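Local coordinates for protein arginine kinase (Anthopleura japonica, PDB 4RF6) that catalyses the reversible transfer of a phosphoryl group from ATP to L-arginine, giving phosphoarginine and ADP, with two phosphagen kinase repeats in one chain, at residues A[426-434]-A[492-500]. Sequence-based numbering, arbitrary orientation.
Sequences VYAGDEECY and GYALTPGLT
Gly-429 O is gripped by Leu-495 N in a 2.9 Å hydrogen bond whose donor stands 40° above the carbonyl plane, while the CA of Gly-498 makes a CH···O contact with the same oxygen at 3.4 Å. Glycine suits position 498 because a CB there would run into that oxygen. A water joins the segments a second time, accepting from Glu-431 N and donating to Tyr-493 O. Leu-495 reaches across the contact with its CG beside the backbone N (chi1 -67°), laying CD1 against the backbone of Asp-430, 3.6 Å from its C. Leu-495 CD1 also touches Ala-428 CB and meets the edge of the Tyr-434 ring, 4.2 Å from CE2. Compact Pro-497 sets its CG 3.3 Å from Ala-428 O, a buried oxygen that lacks a hydrogen-bond partner. Asp-430 shapes the turn: its OD1 takes the capping bond from Cys-433 N (3.0 Å), and OD2 is hydrogen-bonded to Thr-403 OG1. The contact thus joins the N-terminal and C-terminal phosphagen kinase regions of the second repeat. Helix 438-448 packs on Ala-428, helix 552-557 on Tyr-427, and 492-500 lies in the loop that runs from strand 479-488 of the antiparallel sheet to helix 501-516.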
loop_
_atom_site.group_PDB
_atom_site.type_symbol
_atom_site.label_atom_id
_atom_site.label_comp_id
_atom_site.label_asym_id
_atom_site.label_seq_id
_atom_site.Cartn_x
_atom_site.Cartn_y
_atom_site.Cartn_z
ATOM N N VAL A 426 -11.867 -3.097 -22.378
ATOM C CA VAL A 426 -10.897 -4.190 -22.343
ATOM C C VAL A 426 -9.490 -3.698 -22.025
ATOM O O VAL A 426 -8.974 -2.772 -22.663
ATOM C CB VAL A 426 -10.897 -4.991 -23.649
ATOM C CG1 VAL A 426 -10.052 -6.242 -23.496
ATOM C CG2 VAL A 426 -12.316 -5.395 -24.004
ATOM N N TYR A 427 -8.879 -4.322 -21.025
ATOM C CA TYR A 427 -7.512 -3.998 -20.656
ATOM C C TYR A 427 -6.696 -5.274 -20.770
ATOM O O TYR A 427 -7.217 -6.353 -20.519
ATOM C CB TYR A 427 -7.466 -3.470 -19.223
ATOM C CG TYR A 427 -8.074 -2.095 -19.053
ATOM C CD1 TYR A 427 -9.448 -1.925 -18.902
ATOM C CD2 TYR A 427 -7.273 -0.971 -19.043
ATOM C CE1 TYR A 427 -10.002 -0.655 -18.744
ATOM C CE2 TYR A 427 -7.811 0.291 -18.881
ATOM C CZ TYR A 427 -9.166 0.449 -18.736
ATOM O OH TYR A 427 -9.676 1.722 -18.577
ATOM N N ALA A 428 -5.430 -5.161 -21.164
ATOM C CA ALA A 428 -4.542 -6.327 -21.188
ATOM C C ALA A 428 -3.741 -6.394 -19.888
ATOM O O ALA A 428 -3.160 -5.390 -19.467
ATOM C CB ALA A 428 -3.600 -6.251 -22.390
ATOM N N GLY A 429 -3.706 -7.563 -19.249
ATOM C CA GLY A 429 -2.952 -7.725 -18.016
ATOM C C GLY A 429 -1.479 -7.980 -18.296
ATOM O O GLY A 429 -0.619 -7.760 -17.438
ATOM N N ASP A 430 -1.189 -8.455 -19.505
ATOM C CA ASP A 430 0.188 -8.697 -19.926
ATOM C C ASP A 430 0.276 -8.798 -21.443
ATOM O O ASP A 430 -0.754 -8.808 -22.123
ATOM C CB ASP A 430 0.784 -9.947 -19.236
ATOM C CG ASP A 430 0.012 -11.240 -19.537
ATOM O OD1 ASP A 430 -0.688 -11.332 -20.566
ATOM O OD2 ASP A 430 0.127 -12.189 -18.732
ATOM N N GLU A 431 1.498 -8.870 -21.971
ATOM C CA GLU A 431 1.712 -8.986 -23.419
ATOM C C GLU A 431 0.976 -10.177 -24.020
ATOM O O GLU A 431 0.420 -10.091 -25.119
ATOM C CB GLU A 431 3.212 -9.105 -23.730
ATOM C CG GLU A 431 3.524 -9.581 -25.164
ATOM C CD GLU A 431 4.977 -9.359 -25.545
ATOM O OE1 GLU A 431 5.382 -9.782 -26.649
ATOM O OE2 GLU A 431 5.710 -8.745 -24.739
ATOM N N GLU A 432 0.957 -11.286 -23.289
ATOM C CA GLU A 432 0.385 -12.532 -23.801
ATOM C C GLU A 432 -1.107 -12.405 -24.112
ATOM O O GLU A 432 -1.625 -13.065 -25.023
ATOM C CB GLU A 432 0.624 -13.681 -22.814
ATOM C CG GLU A 432 0.255 -15.052 -23.388
ATOM C CD GLU A 432 0.622 -16.203 -22.469
ATOM O OE1 GLU A 432 1.375 -15.967 -21.498
ATOM O OE2 GLU A 432 0.154 -17.337 -22.729
ATOM N N CYS A 433 -1.794 -11.545 -23.362
ATOM C CA CYS A 433 -3.214 -11.284 -23.590
ATOM C C CYS A 433 -3.533 -10.916 -25.039
ATOM O O CYS A 433 -4.563 -11.330 -25.579
ATOM C CB CYS A 433 -3.696 -10.157 -22.677
ATOM S SG CYS A 433 -3.856 -10.632 -20.936
ATOM N N TYR A 434 -2.664 -10.121 -25.658
ATOM C CA TYR A 434 -2.899 -9.658 -27.025
ATOM C C TYR A 434 -2.810 -10.803 -28.028
ATOM O O TYR A 434 -3.336 -10.706 -29.131
ATOM C CB TYR A 434 -1.916 -8.548 -27.412
ATOM C CG TYR A 434 -2.261 -7.197 -26.835
ATOM C CD1 TYR A 434 -3.294 -6.430 -27.376
ATOM C CD2 TYR A 434 -1.558 -6.684 -25.755
ATOM C CE1 TYR A 434 -3.619 -5.193 -26.850
ATOM C CE2 TYR A 434 -1.870 -5.436 -25.223
ATOM C CZ TYR A 434 -2.902 -4.702 -25.773
ATOM O OH TYR A 434 -3.215 -3.473 -25.241
ATOM N N GLY A 492 9.790 -7.308 -19.622
ATOM C CA GLY A 492 10.081 -8.323 -18.630
ATOM C C GLY A 492 9.041 -8.412 -17.531
ATOM O O GLY A 492 9.163 -9.235 -16.622
ATOM N N TYR A 493 8.016 -7.567 -17.612
ATOM C CA TYR A 493 6.983 -7.543 -16.587
ATOM C C TYR A 493 5.597 -7.709 -17.194
ATOM O O TYR A 493 5.427 -7.646 -18.408
ATOM C CB TYR A 493 7.065 -6.236 -15.798
ATOM C CG TYR A 493 8.385 -6.059 -15.093
ATOM C CD1 TYR A 493 8.604 -6.631 -13.846
ATOM C CD2 TYR A 493 9.417 -5.337 -15.680
ATOM C CE1 TYR A 493 9.810 -6.485 -13.201
ATOM C CE2 TYR A 493 10.626 -5.176 -15.038
ATOM C CZ TYR A 493 10.816 -5.755 -13.800
ATOM O OH TYR A 493 12.017 -5.603 -13.158
ATOM N N ALA A 494 4.601 -7.921 -16.342
ATOM C CA ALA A 494 3.212 -7.859 -16.783
ATOM C C ALA A 494 2.938 -6.417 -17.194
ATOM O O ALA A 494 3.806 -5.541 -17.052
ATOM C CB ALA A 494 2.281 -8.274 -15.661
ATOM N N LEU A 495 1.742 -6.147 -17.703
ATOM C CA LEU A 495 1.358 -4.754 -17.895
ATOM C C LEU A 495 0.753 -4.301 -16.572
ATOM O O LEU A 495 0.577 -5.116 -15.666
ATOM C CB LEU A 495 0.397 -4.600 -19.071
ATOM C CG LEU A 495 1.042 -4.911 -20.428
ATOM C CD1 LEU A 495 0.008 -5.178 -21.511
ATOM C CD2 LEU A 495 1.943 -3.764 -20.844
ATOM N N THR A 496 0.464 -3.010 -16.440
ATOM C CA THR A 496 -0.074 -2.466 -15.190
ATOM C C THR A 496 -1.241 -3.249 -14.547
ATOM O O THR A 496 -1.240 -3.456 -13.328
ATOM C CB THR A 496 -0.421 -0.965 -15.341
ATOM O OG1 THR A 496 0.791 -0.225 -15.562
ATOM C CG2 THR A 496 -1.077 -0.438 -14.095
ATOM N N PRO A 497 -2.234 -3.692 -15.348
ATOM C CA PRO A 497 -3.361 -4.378 -14.694
ATOM C C PRO A 497 -2.991 -5.734 -14.105
ATOM O O PRO A 497 -3.724 -6.232 -13.245
ATOM C CB PRO A 497 -4.354 -4.585 -15.841
ATOM C CG PRO A 497 -4.001 -3.533 -16.854
ATOM C CD PRO A 497 -2.508 -3.441 -16.775
ATOM N N GLY A 498 -1.892 -6.332 -14.562
ATOM C CA GLY A 498 -1.538 -7.674 -14.126
ATOM C C GLY A 498 -0.354 -7.733 -13.177
ATOM O O GLY A 498 0.074 -8.819 -12.774
ATOM N N LEU A 499 0.172 -6.565 -12.813
ATOM C CA LEU A 499 1.370 -6.482 -11.975
ATOM C C LEU A 499 1.193 -7.123 -10.602
ATOM O O LEU A 499 0.153 -6.959 -9.956
ATOM C CB LEU A 499 1.796 -5.020 -11.781
ATOM C CG LEU A 499 2.444 -4.261 -12.932
ATOM C CD1 LEU A 499 2.762 -2.826 -12.507
ATOM C CD2 LEU A 499 3.707 -4.962 -13.396
ATOM N N THR A 500 2.221 -7.848 -10.159
ATOM C CA THR A 500 2.291 -8.323 -8.781
ATOM C C THR A 500 2.956 -7.243 -7.941
ATOM O O THR A 500 3.525 -6.290 -8.484
ATOM C CB THR A 500 3.106 -9.620 -8.644
ATOM O OG1 THR A 500 4.476 -9.363 -8.978
ATOM C CG2 THR A 500 2.552 -10.718 -9.546
HETATM O O HOH W 1 3.529 -7.943 -20.310
#